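Local coordinates for Arf-GAP domain and FG repeat-containing protein 1 (Homo sapiens, PDB 2OLM) that acts as a cofactor of HIV-1 Rev, moving viral RNAs from the nuclear periphery to the cytoplasm, and is required for vesicle docking or fusion in acrosome biogenesis, at residues C28-Q33 with E118-K123; N40-S45 with P60-K65. All coordinates share one frame; numbering follows the deposited sequence.

Contact 1: residues C28-Q33 with E118-K123; sequences CFDCDQ and EKYEKK. With ZN (zinc ion), chain B.
Asp30 OD1 is gripped by two donors from helix 109-121: the hydroxyl OH of Tyr120 at 2.6 Å and the ammonium NZ of Lys119 at 2.7 Å, the latter a salt bridge. The two use different sides of the oxygen. Tyr120 OH takes the syn lone pair, while Lys119 NZ comes in on the anti side, 23° out of the carboxylate plane. The carboxylate stands almost perpendicular to the tyrosine ring, the planes lying 88° apart, and its OD1 sits at the ring edge. A water completes this link by donating to both Asp30 OD2 and Tyr120 OH, which holds the carboxylate at both oxygens and restricts its rotation.

Lys119 reaches so far because its chain is fully extended from CB to NZ, with CG anti to the backbone N. Besides the aspartate, its NZ lies over one face of the Phe29 ring, 3.7 Å from the centroid and 28° off the normal, a cation-pi contact displaced toward the rim at CE2. A second water accepts from Lys119 NZ and donates to Asp30 O. The buried charge therefore has a carboxylate, a ring face and a water around it. Tyr120 OH also lies near the plane of the Phe29 ring, at its edge, 3.3 Å from CD2.

Phe29 and Asp30 are the two residues between the zinc ligands Cys28 (SG to zinc 2.4 Å) and Cys31 (SG to zinc 2.3 Å); Cys48 and Cys51 complete the site. Cys31 N donates to Cys28 SG in a nearly straight N-H...S bond that ties the turn's backbone to a zinc-bound sulfur. Such a turn is the zinc knuckle of a CxxC pair, here in the C4-type finger of the Arf-GAP domain, joined through its middle residues to helix 109-121.

Contact 2: residues N40-S45 with P60-K65; sequences NMTVGS and PPHRVK. With SO4 (sulfate ion), chain C.
The imidazole of His62 carries the methyl CG2 of Thr42 over the centre of one face, a CH-pi contact 3.7 Å from the centroid and only 5° off the ring normal. At the ring edge comes Asn40 ND2, which donates to His62 ND1 at 3.0 Å with an angle of 173°. This is consistent with ND1 being unprotonated, the amide being oriented by OD1 accepting from Thr42 N. Amide and imidazole planes are turned 57° apart, yet the bond lies in the planes of both ring and amide. Tyr120 adds an edge-to-face ring contact to His62.

Thr42 divides its two branches between ring and backbone: with CG2 anti to its own N, the methyl covers the imidazole while OG1 accepts from Arg63 N at 2.9 Å. Asn40 is likewise used twice, since its OD1 accepts from Thr42 N at 3.0 Å in an Asx turn.

On the backbone, Met41 N donates to Arg63 O at 2.8 Å, next to the antiparallel non-hydrogen-bonded pair of Asn40 and Val64. The guanidinium of Arg63 points away from the turn and binds a sulfate, probably from the crystallisation liquor, edge-on through NH1 and NH2. Lys65 CE lies over a face of that guanidinium, while its NZ forms a salt bridge with Glu76.

Gly44 N and Ser45 N both bond to Asn40 O, at 2.7 and 3.1 Å, and the positive phi of Gly44 completes a G1 beta bulge. The arrangement is a G1-bulged hairpin turn joining strands 38-40 and 45-47; 38-40, the middle strand of the Arf-GAP domain's three-stranded antiparallel sheet, also pairs with 64-66.

In the fold
The centres of contact 1 and contact 2 lie about 12 Å apart, and both fall within the Arf-GAP domain. In sequence, both segments of contact 2 lie between those of contact 1. The two meet directly through packing: Tyr120 CG is 3.6 Å from His62 CE1, Phe29 CB is 3.8 Å from Ser45 CB, and Tyr120 CE1 is 4.0 Å from Val43 CG1. Tyr120 thus bridges the zinc knuckle of 28-33 and the hairpin region of 40-45 and 60-65. Contact 1 supplies two of the four zinc ligands; in contact 2 the Val64 side chain stays about 10 Å from the metal. Leu55 of helix 49-55 touches side chains of both contacts.

Contact 1: residues C28-Q33 with E118-K123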
# COMPACT_ATOMS: atom_id res chain seq x y z
N CYS A 28 -15.07 1.35 -8.63
CA CYS A 28 -15.48 2.75 -8.33
C CYS A 28 -16.94 2.76 -7.89
O CYS A 28 -17.79 2.24 -8.58
CB CYS A 28 -15.32 3.61 -9.56
SG CYS A 28 -15.88 5.26 -9.29
N PHE A 29 -17.24 3.42 -6.76
CA PHE A 29 -18.61 3.52 -6.26
C PHE A 29 -19.54 4.27 -7.20
O PHE A 29 -20.74 4.04 -7.18
CB PHE A 29 -18.62 4.21 -4.92
CG PHE A 29 -19.97 4.27 -4.31
CD1 PHE A 29 -20.69 3.13 -4.08
CD2 PHE A 29 -20.53 5.50 -3.98
CE1 PHE A 29 -21.99 3.19 -3.60
CE2 PHE A 29 -21.81 5.56 -3.45
CZ PHE A 29 -22.52 4.41 -3.25
N ASP A 30 -19.03 5.20 -7.99
CA ASP A 30 -19.86 6.04 -8.81
C ASP A 30 -20.08 5.55 -10.23
O ASP A 30 -21.20 5.65 -10.75
CB ASP A 30 -19.38 7.52 -8.77
CG ASP A 30 -19.56 8.12 -7.40
OD1 ASP A 30 -20.70 8.00 -6.85
OD2 ASP A 30 -18.58 8.67 -6.86
N CYS A 31 -19.04 5.04 -10.87
CA CYS A 31 -19.21 4.50 -12.23
C CYS A 31 -19.20 2.99 -12.35
O CYS A 31 -19.64 2.48 -13.41
CB CYS A 31 -18.18 5.10 -13.19
SG CYS A 31 -16.48 4.52 -12.98
N ASP A 32 -18.67 2.28 -11.36
CA ASP A 32 -18.58 0.81 -11.39
C ASP A 32 -17.79 0.30 -12.59
O ASP A 32 -17.93 -0.88 -12.95
CB ASP A 32 -20.00 0.19 -11.39
CG ASP A 32 -20.00 -1.27 -10.99
OD1 ASP A 32 -19.39 -1.59 -9.99
OD2 ASP A 32 -20.64 -2.09 -11.72
N GLN A 33 -16.94 1.14 -13.19
CA GLN A 33 -16.30 0.78 -14.48
C GLN A 33 -14.86 0.43 -14.32
O GLN A 33 -14.27 -0.16 -15.23
CB GLN A 33 -16.37 1.92 -15.49
CG GLN A 33 -17.74 2.22 -16.06
CD GLN A 33 -17.69 3.11 -17.29
OE1 GLN A 33 -16.97 4.12 -17.32
NE2 GLN A 33 -18.48 2.77 -18.29
N GLU A 118 -27.87 14.26 -8.88
CA GLU A 118 -29.07 13.48 -8.54
C GLU A 118 -28.79 12.50 -7.43
O GLU A 118 -29.62 12.31 -6.56
CB GLU A 118 -29.63 12.79 -9.79
CG GLU A 118 -30.39 13.79 -10.66
CD GLU A 118 -31.23 13.15 -11.71
OE1 GLU A 118 -31.04 11.94 -11.99
OE2 GLU A 118 -32.04 13.92 -12.28
N LYS A 119 -27.59 11.95 -7.41
CA LYS A 119 -27.23 10.91 -6.44
C LYS A 119 -27.08 11.50 -5.03
O LYS A 119 -27.62 10.97 -4.05
CB LYS A 119 -25.95 10.18 -6.86
CG LYS A 119 -25.53 9.03 -6.02
CD LYS A 119 -24.39 8.25 -6.69
CE LYS A 119 -23.89 7.11 -5.84
NZ LYS A 119 -22.79 6.28 -6.52
N TYR A 120 -26.28 12.56 -4.94
CA TYR A 120 -25.83 13.07 -3.65
C TYR A 120 -26.58 14.29 -3.16
O TYR A 120 -26.74 14.45 -1.96
CB TYR A 120 -24.31 13.38 -3.67
CG TYR A 120 -23.47 12.14 -3.86
CD1 TYR A 120 -23.35 11.18 -2.87
CD2 TYR A 120 -22.82 11.92 -5.05
CE1 TYR A 120 -22.60 10.02 -3.07
CE2 TYR A 120 -22.07 10.78 -5.26
CZ TYR A 120 -21.97 9.83 -4.26
OH TYR A 120 -21.25 8.67 -4.40
N GLU A 121 -27.00 15.16 -4.08
CA GLU A 121 -27.65 16.43 -3.69
C GLU A 121 -29.17 16.29 -3.67
O GLU A 121 -29.82 16.54 -2.63
CB GLU A 121 -27.21 17.58 -4.61
CG GLU A 121 -25.69 17.79 -4.66
CD GLU A 121 -25.25 18.97 -5.49
OE1 GLU A 121 -26.10 19.62 -6.12
OE2 GLU A 121 -24.04 19.23 -5.48
N LYS A 122 -29.72 15.84 -4.79
CA LYS A 122 -31.17 15.66 -4.89
C LYS A 122 -31.63 14.34 -4.26
O LYS A 122 -32.81 14.19 -3.98
CB LYS A 122 -31.61 15.75 -6.32
CG LYS A 122 -31.26 17.11 -6.97
CD LYS A 122 -31.61 17.16 -8.40
CE LYS A 122 -31.20 18.48 -9.03
NZ LYS A 122 -31.06 18.33 -10.50
N LYS A 123 -30.71 13.39 -4.05
CA LYS A 123 -31.01 12.16 -3.33
C LYS A 123 -32.10 11.34 -4.02
O LYS A 123 -33.01 10.81 -3.38
CB LYS A 123 -31.35 12.49 -1.87
CG LYS A 123 -30.12 12.81 -1.11
CD LYS A 123 -30.39 13.44 0.21
CE LYS A 123 -29.08 13.67 0.94
NZ LYS A 123 -29.28 14.43 2.18
ZN ZN B . -15.58 6.06 -11.53
O HOH W 1 -18.49 8.78 -4.14
O HOH W 2 -23.41 5.25 -9.07

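Contact 2: residues N40-S45 with P60-K65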
# COMPACT_ATOMS: atom_id res chain seq x y z
N ASN A 40 -13.29 8.99 -1.40
CA ASN A 40 -14.16 10.13 -1.24
C ASN A 40 -14.50 10.18 0.23
O ASN A 40 -15.34 9.42 0.72
CB ASN A 40 -15.40 10.01 -2.10
CG ASN A 40 -16.36 11.12 -1.88
OD1 ASN A 40 -16.13 11.94 -1.01
ND2 ASN A 40 -17.46 11.17 -2.67
N MET A 41 -13.79 11.04 0.96
CA MET A 41 -13.96 11.18 2.40
C MET A 41 -15.26 11.83 2.82
O MET A 41 -15.67 11.69 3.95
CB MET A 41 -12.78 12.01 2.99
CG MET A 41 -11.45 11.20 3.08
SD MET A 41 -11.56 9.67 4.04
CE MET A 41 -12.30 10.21 5.49
N THR A 42 -15.92 12.52 1.91
CA THR A 42 -17.22 13.11 2.19
C THR A 42 -18.26 12.06 2.50
O THR A 42 -19.06 12.24 3.43
CB THR A 42 -17.65 14.02 1.02
OG1 THR A 42 -16.74 15.11 0.90
CG2 THR A 42 -19.09 14.53 1.19
N VAL A 43 -18.27 10.94 1.75
CA VAL A 43 -19.22 9.88 1.99
C VAL A 43 -18.62 8.55 2.43
O VAL A 43 -19.36 7.67 2.88
CB VAL A 43 -20.14 9.61 0.80
CG1 VAL A 43 -20.91 10.89 0.41
CG2 VAL A 43 -19.39 9.03 -0.40
N GLY A 44 -17.28 8.40 2.34
CA GLY A 44 -16.64 7.14 2.74
C GLY A 44 -16.59 6.08 1.67
O GLY A 44 -16.74 4.89 1.98
N SER A 45 -16.40 6.48 0.42
CA SER A 45 -16.41 5.57 -0.73
C SER A 45 -15.04 5.52 -1.36
O SER A 45 -14.15 6.33 -1.09
CB SER A 45 -17.43 6.00 -1.78
OG SER A 45 -17.08 7.28 -2.25
N PRO A 60 -21.44 22.00 -2.63
CA PRO A 60 -20.02 21.91 -2.29
C PRO A 60 -19.37 20.65 -2.86
O PRO A 60 -20.04 19.62 -3.04
CB PRO A 60 -20.01 21.90 -0.75
CG PRO A 60 -21.41 22.29 -0.34
CD PRO A 60 -22.27 21.81 -1.44
N PRO A 61 -18.06 20.73 -3.13
CA PRO A 61 -17.39 19.57 -3.73
C PRO A 61 -17.09 18.50 -2.74
O PRO A 61 -16.86 18.80 -1.57
CB PRO A 61 -16.07 20.15 -4.25
CG PRO A 61 -15.82 21.32 -3.34
CD PRO A 61 -17.12 21.88 -2.98
N HIS A 62 -17.01 17.26 -3.19
CA HIS A 62 -16.62 16.15 -2.32
C HIS A 62 -15.09 16.09 -2.17
O HIS A 62 -14.37 16.46 -3.11
CB HIS A 62 -17.19 14.83 -2.81
CG HIS A 62 -18.68 14.70 -2.63
ND1 HIS A 62 -19.30 13.49 -2.44
CD2 HIS A 62 -19.65 15.64 -2.54
CE1 HIS A 62 -20.60 13.69 -2.30
NE2 HIS A 62 -20.84 14.98 -2.34
N ARG A 63 -14.65 15.63 -1.02
CA ARG A 63 -13.25 15.63 -0.65
C ARG A 63 -12.63 14.31 -1.00
O ARG A 63 -12.86 13.32 -0.34
CB ARG A 63 -13.15 15.85 0.86
CG ARG A 63 -11.77 16.15 1.37
CD ARG A 63 -11.22 17.49 0.92
NE ARG A 63 -9.98 17.75 1.64
CZ ARG A 63 -8.78 17.33 1.26
NH1 ARG A 63 -8.58 16.76 0.08
NH2 ARG A 63 -7.75 17.55 2.04
N VAL A 64 -11.80 14.30 -2.03
CA VAL A 64 -11.14 13.07 -2.49
C VAL A 64 -9.66 13.10 -2.16
O VAL A 64 -9.01 14.13 -2.31
CB VAL A 64 -11.37 12.83 -3.98
CG1 VAL A 64 -12.89 12.62 -4.30
CG2 VAL A 64 -10.77 13.98 -4.83
N LYS A 65 -9.14 11.95 -1.74
CA LYS A 65 -7.77 11.79 -1.35
C LYS A 65 -7.20 10.54 -1.99
O LYS A 65 -7.85 9.48 -2.09
CB LYS A 65 -7.65 11.67 0.15
CG LYS A 65 -8.15 12.91 0.89
CD LYS A 65 -7.78 12.89 2.37
CE LYS A 65 -8.19 14.15 3.05
NZ LYS A 65 -7.50 14.28 4.39
S SO4 C . -4.86 15.90 0.16
O1 SO4 C . -5.19 16.42 1.48
O2 SO4 C . -4.75 14.47 0.20
O3 SO4 C . -3.58 16.52 -0.23
O4 SO4 C . -5.91 16.29 -0.84